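Local structure of alkaline phosphatase (Thermus thermophilus, 7KWD) at residues S316-G321 with G431-S436; G81-Y86 with V438-Y443. The protein probably hydrolyses phosphate monoesters as a homodimeric alkaline phosphatase that binds zinc and magnesium ions. All coordinates share one frame; numbering follows the deposited sequence.

Contact 1. Residues S316-G321 with G431-S436; sequences SDHATG and GQHTAS. With ZN (zinc ion), chain E; ZN (zinc ion), chain F.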
# COMPACT_ATOMS: atom_id res chain seq x y z
N SER A 316 -8.70 3.05 8.30
CA SER A 316 -9.07 1.94 7.43
C SER A 316 -9.00 0.64 8.23
O SER A 316 -8.10 0.48 9.07
CB SER A 316 -8.14 1.85 6.23
OG SER A 316 -8.39 0.63 5.53
N ASP A 317 -9.94 -0.29 7.98
CA ASP A 317 -9.89 -1.55 8.73
C ASP A 317 -8.99 -2.61 8.10
O ASP A 317 -8.58 -3.54 8.79
CB ASP A 317 -11.30 -2.13 8.94
CG ASP A 317 -11.96 -2.59 7.69
OD1 ASP A 317 -11.63 -2.13 6.57
OD2 ASP A 317 -12.87 -3.43 7.83
N HIS A 318 -8.68 -2.48 6.81
CA HIS A 318 -7.71 -3.31 6.10
C HIS A 318 -7.73 -2.84 4.65
O HIS A 318 -8.67 -2.16 4.21
CB HIS A 318 -8.05 -4.80 6.13
CG HIS A 318 -9.44 -5.05 5.67
ND1 HIS A 318 -9.79 -5.07 4.33
CD2 HIS A 318 -10.59 -5.17 6.36
CE1 HIS A 318 -11.08 -5.22 4.22
NE2 HIS A 318 -11.59 -5.31 5.44
N ALA A 319 -6.72 -3.25 3.90
CA ALA A 319 -6.66 -3.01 2.48
C ALA A 319 -7.40 -4.12 1.73
O ALA A 319 -7.50 -5.26 2.21
CB ALA A 319 -5.21 -2.94 2.01
N THR A 320 -7.89 -3.78 0.54
CA THR A 320 -8.57 -4.75 -0.31
C THR A 320 -8.20 -4.51 -1.77
O THR A 320 -8.22 -3.37 -2.25
CB THR A 320 -10.09 -4.68 -0.13
OG1 THR A 320 -10.37 -5.01 1.22
CG2 THR A 320 -10.81 -5.68 -1.07
N GLY A 321 -7.90 -5.61 -2.46
CA GLY A 321 -7.52 -5.57 -3.84
C GLY A 321 -6.09 -6.04 -4.02
O GLY A 321 -5.84 -7.25 -3.98
N GLY A 431 -9.04 -10.18 -5.86
CA GLY A 431 -10.37 -9.72 -5.53
C GLY A 431 -10.67 -9.77 -4.03
O GLY A 431 -11.83 -9.67 -3.62
N GLN A 432 -9.64 -9.90 -3.20
CA GLN A 432 -9.80 -10.12 -1.77
C GLN A 432 -9.01 -9.10 -0.94
O GLN A 432 -8.26 -8.29 -1.47
CB GLN A 432 -9.36 -11.56 -1.41
CG GLN A 432 -10.22 -12.65 -2.04
CD GLN A 432 -9.72 -13.05 -3.42
OE1 GLN A 432 -10.20 -12.55 -4.42
NE2 GLN A 432 -8.73 -13.95 -3.47
N HIS A 433 -9.18 -9.16 0.38
CA HIS A 433 -8.38 -8.33 1.29
C HIS A 433 -6.90 -8.68 1.18
O HIS A 433 -6.52 -9.79 0.79
CB HIS A 433 -8.79 -8.54 2.74
CG HIS A 433 -10.23 -8.33 2.99
ND1 HIS A 433 -10.82 -8.60 4.21
CD2 HIS A 433 -11.23 -7.90 2.18
CE1 HIS A 433 -12.11 -8.34 4.14
NE2 HIS A 433 -12.38 -7.93 2.92
N THR A 434 -6.06 -7.73 1.54
CA THR A 434 -4.62 -7.95 1.60
C THR A 434 -4.12 -7.61 3.00
O THR A 434 -4.85 -7.09 3.85
CB THR A 434 -3.87 -7.13 0.54
OG1 THR A 434 -4.00 -5.73 0.85
CG2 THR A 434 -4.42 -7.40 -0.87
N ALA A 435 -2.85 -7.91 3.22
CA ALA A 435 -2.23 -7.86 4.54
C ALA A 435 -1.54 -6.54 4.85
O ALA A 435 -1.00 -6.36 5.96
CB ALA A 435 -1.19 -8.97 4.67
N SER A 436 -1.52 -5.63 3.92
CA SER A 436 -0.83 -4.35 4.08
C SER A 436 -1.27 -3.61 5.35
O SER A 436 -2.48 -3.52 5.64
CB SER A 436 -1.14 -3.47 2.86
OG SER A 436 -0.80 -2.12 3.13
ZN ZN E . -13.59 -4.52 6.08
ZN ZN F . -14.29 -7.23 2.12
O HOH W 1 -4.69 -4.92 5.44
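H318 and H433 stack face to face, with ring centroids 3.7 Å apart and planes inclined by 23°. The overlap is uneven: CE1 of H318 stands over the centre of the H433 ring, whereas ND1 of H433 lies towards the rim of the H318 ring. D317 OD1 approaches the opposite face of H318, so the imidazole is sandwiched. H318 CG sits between the backbone N and the carbonyl carbon (chi1 52°), a torsion that brings ND1 within 3.1 Å of A319 O, to which it donates. That oxygen lies in the ring plane and fixes the ring's rotation, with NE2 left to bind a zinc ion at 2.2 Å. D317 OD2 joins NE2 on this metal, and D47 and S95 complete its protein ligands.

This is the two-zinc centre of the alkaline phosphatase fold, built where strand 310-325 meets the short strand 433-434. H433 NE2 binds the second zinc ion, together with D275 and H279, while ND1 donates to T93 O. The metals lie 4.8 Å apart, zinc to zinc, each bound by one ring of the stack. T320 runs alongside H433, OG1 lying 3.2 Å from H433 CD2, and the same hydroxyl oxygen is hydrogen-bonded to the zinc ligand D275.

A319 O has a second donor, T434 N at 2.9 Å, which reaches it from the face of the carbonyl plane opposite to H318 ND1. Towards G321 the pairing continues with a hydrogen bond from G321 N to Q432 O. A water accepts from A319 N and donates to both T434 O and S436 O. T434 OG1 lies 3.3 Å from A319 CB and is hydrogen-bonded to E52 of the second subunit.

Contact 2. Residues G81-Y86 with V438-Y443; sequences GLINTY and VMLLLY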
# COMPACT_ATOMS: atom_id res chain seq x y z
N GLY A 81 -0.61 7.53 11.31
CA GLY A 81 0.29 6.41 11.26
C GLY A 81 -0.42 5.23 10.60
O GLY A 81 -1.25 5.39 9.72
N LEU A 82 -0.03 4.05 11.06
CA LEU A 82 -0.31 2.81 10.37
C LEU A 82 -0.78 1.79 11.38
O LEU A 82 -0.23 1.72 12.50
CB LEU A 82 0.95 2.28 9.69
CG LEU A 82 1.55 3.07 8.54
CD1 LEU A 82 2.84 2.39 8.04
CD2 LEU A 82 0.54 3.22 7.45
N ILE A 83 -1.77 0.98 10.99
CA ILE A 83 -2.14 -0.17 11.81
C ILE A 83 -1.84 -1.47 11.08
O ILE A 83 -2.09 -1.60 9.88
CB ILE A 83 -3.61 -0.13 12.25
CG1 ILE A 83 -4.53 0.12 11.05
CG2 ILE A 83 -3.83 0.93 13.35
CD1 ILE A 83 -5.95 -0.23 11.40
N ASN A 84 -1.37 -2.46 11.84
CA ASN A 84 -1.37 -3.85 11.40
C ASN A 84 -2.78 -4.43 11.54
O ASN A 84 -3.47 -4.20 12.53
CB ASN A 84 -0.36 -4.68 12.21
CG ASN A 84 1.03 -4.64 11.62
OD1 ASN A 84 1.21 -4.59 10.39
ND2 ASN A 84 2.03 -4.65 12.48
N THR A 85 -3.22 -5.17 10.51
CA THR A 85 -4.60 -5.61 10.44
C THR A 85 -4.77 -7.11 10.61
O THR A 85 -5.91 -7.60 10.57
CB THR A 85 -5.20 -5.22 9.09
OG1 THR A 85 -4.40 -5.82 8.05
CG2 THR A 85 -5.18 -3.72 8.95
N TYR A 86 -3.69 -7.86 10.76
CA TYR A 86 -3.83 -9.30 10.87
C TYR A 86 -4.72 -9.70 12.04
O TYR A 86 -4.78 -9.06 13.09
CB TYR A 86 -2.47 -9.97 10.99
CG TYR A 86 -1.53 -9.49 12.06
CD1 TYR A 86 -1.57 -10.00 13.35
CD2 TYR A 86 -0.52 -8.59 11.74
CE1 TYR A 86 -0.65 -9.58 14.31
CE2 TYR A 86 0.38 -8.17 12.68
CZ TYR A 86 0.31 -8.67 13.96
OH TYR A 86 1.23 -8.26 14.89
N VAL A 438 -2.43 -0.18 7.12
CA VAL A 438 -3.29 0.84 6.53
C VAL A 438 -3.42 2.04 7.46
O VAL A 438 -2.89 2.07 8.57
CB VAL A 438 -4.68 0.27 6.18
CG1 VAL A 438 -4.54 -0.72 5.04
CG2 VAL A 438 -5.28 -0.38 7.42
N MET A 439 -4.14 3.04 6.95
CA MET A 439 -4.20 4.37 7.54
C MET A 439 -4.85 4.40 8.92
O MET A 439 -5.90 3.82 9.15
CB MET A 439 -5.00 5.27 6.61
CG MET A 439 -5.33 6.64 7.15
SD MET A 439 -6.32 7.55 5.96
CE MET A 439 -7.90 6.86 6.15
N LEU A 440 -4.23 5.18 9.82
CA LEU A 440 -4.85 5.60 11.08
C LEU A 440 -4.55 7.08 11.28
O LEU A 440 -3.38 7.47 11.26
CB LEU A 440 -4.31 4.81 12.27
CG LEU A 440 -4.60 5.31 13.68
CD1 LEU A 440 -6.10 5.32 14.06
CD2 LEU A 440 -3.86 4.42 14.64
N LEU A 441 -5.59 7.86 11.51
CA LEU A 441 -5.47 9.32 11.55
C LEU A 441 -6.32 9.89 12.68
O LEU A 441 -7.47 9.50 12.85
CB LEU A 441 -5.91 9.94 10.22
CG LEU A 441 -6.31 11.41 10.09
CD1 LEU A 441 -5.09 12.27 10.12
CD2 LEU A 441 -7.03 11.61 8.77
N LEU A 442 -5.76 10.87 13.39
CA LEU A 442 -6.41 11.51 14.52
C LEU A 442 -6.66 12.98 14.23
O LEU A 442 -5.74 13.72 13.83
CB LEU A 442 -5.57 11.41 15.78
CG LEU A 442 -5.17 9.99 16.19
CD1 LEU A 442 -4.23 10.04 17.42
CD2 LEU A 442 -6.39 9.20 16.49
N TYR A 443 -7.89 13.42 14.43
CA TYR A 443 -8.25 14.81 14.14
C TYR A 443 -8.89 15.36 15.40
O TYR A 443 -10.04 15.03 15.74
CB TYR A 443 -9.19 14.91 12.94
CG TYR A 443 -9.46 16.35 12.55
CD1 TYR A 443 -10.48 17.08 13.16
CD2 TYR A 443 -8.68 17.00 11.62
CE1 TYR A 443 -10.71 18.40 12.84
CE2 TYR A 443 -8.92 18.31 11.28
CZ TYR A 443 -9.94 19.01 11.89
OH TYR A 443 -10.16 20.32 11.53
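I83 lies across both V438 and L440, meeting each with a different branch. CG1 packs on V438 CG2 at 3.7 Å, and CG2 meets L440 CD2, the I83 and L440 side chains crossing at about a right angle. These strands, 80-84 and 438-443, form an antiparallel pair in the beta-sheet region of the alkaline phosphatase fold, their short axes 127° apart in direction. Strand 310-325 flanks 438-443 and strand 454-456 flanks 80-84, so both partners are interior strands. I83, V438 and L440 share one face, where I83 also touches V315 and V438 touches S316 and A319.

The first torsion of I83 (chi1 50°) orients its branches: CG1 lies between the backbone N and the carbonyl carbon, beside V438, and CG2 is turned to L440. V438 CG2 is shared, since T85 CG2 closes on it from beyond the end of the strand.

The backbone is held by two hydrogen-bonded pairs, G81 with L440 and I83 with V438. G81 N donates to L440 O at 2.8 Å, almost in line with the carbonyl bond, whereas L440 N reaches G81 O from above the carbonyl plane. The I83 and V438 bonds both lie in the plane of the accepting carbonyl. V438 O has a further neighbour beside I83 N: the CA of L82, at 3.2 Å in a CA-H...O contact.

In the fold
The two contacts, their centres about 13 Å apart, are joined through S316 and through the chain that runs from strand 433-434 into strand 438-443. S316 N probably bonds to M439 O at 3.0 Å, one of the backbone links between strands 310-325 and 438-443. From contact 2, I83 CD1 packs on S316 O, and T85 CG2 lies 3.4 Å from D317 O. T85 thus lies in the second shell of the zinc centre, about 4 Å from the H318 side chain and about 9 Å from a zinc ion (nearest atoms). Both segments of contact 1 fall within the long stretch of chain between the two strands that contact 2 brings together, and both contacts reach the second subunit.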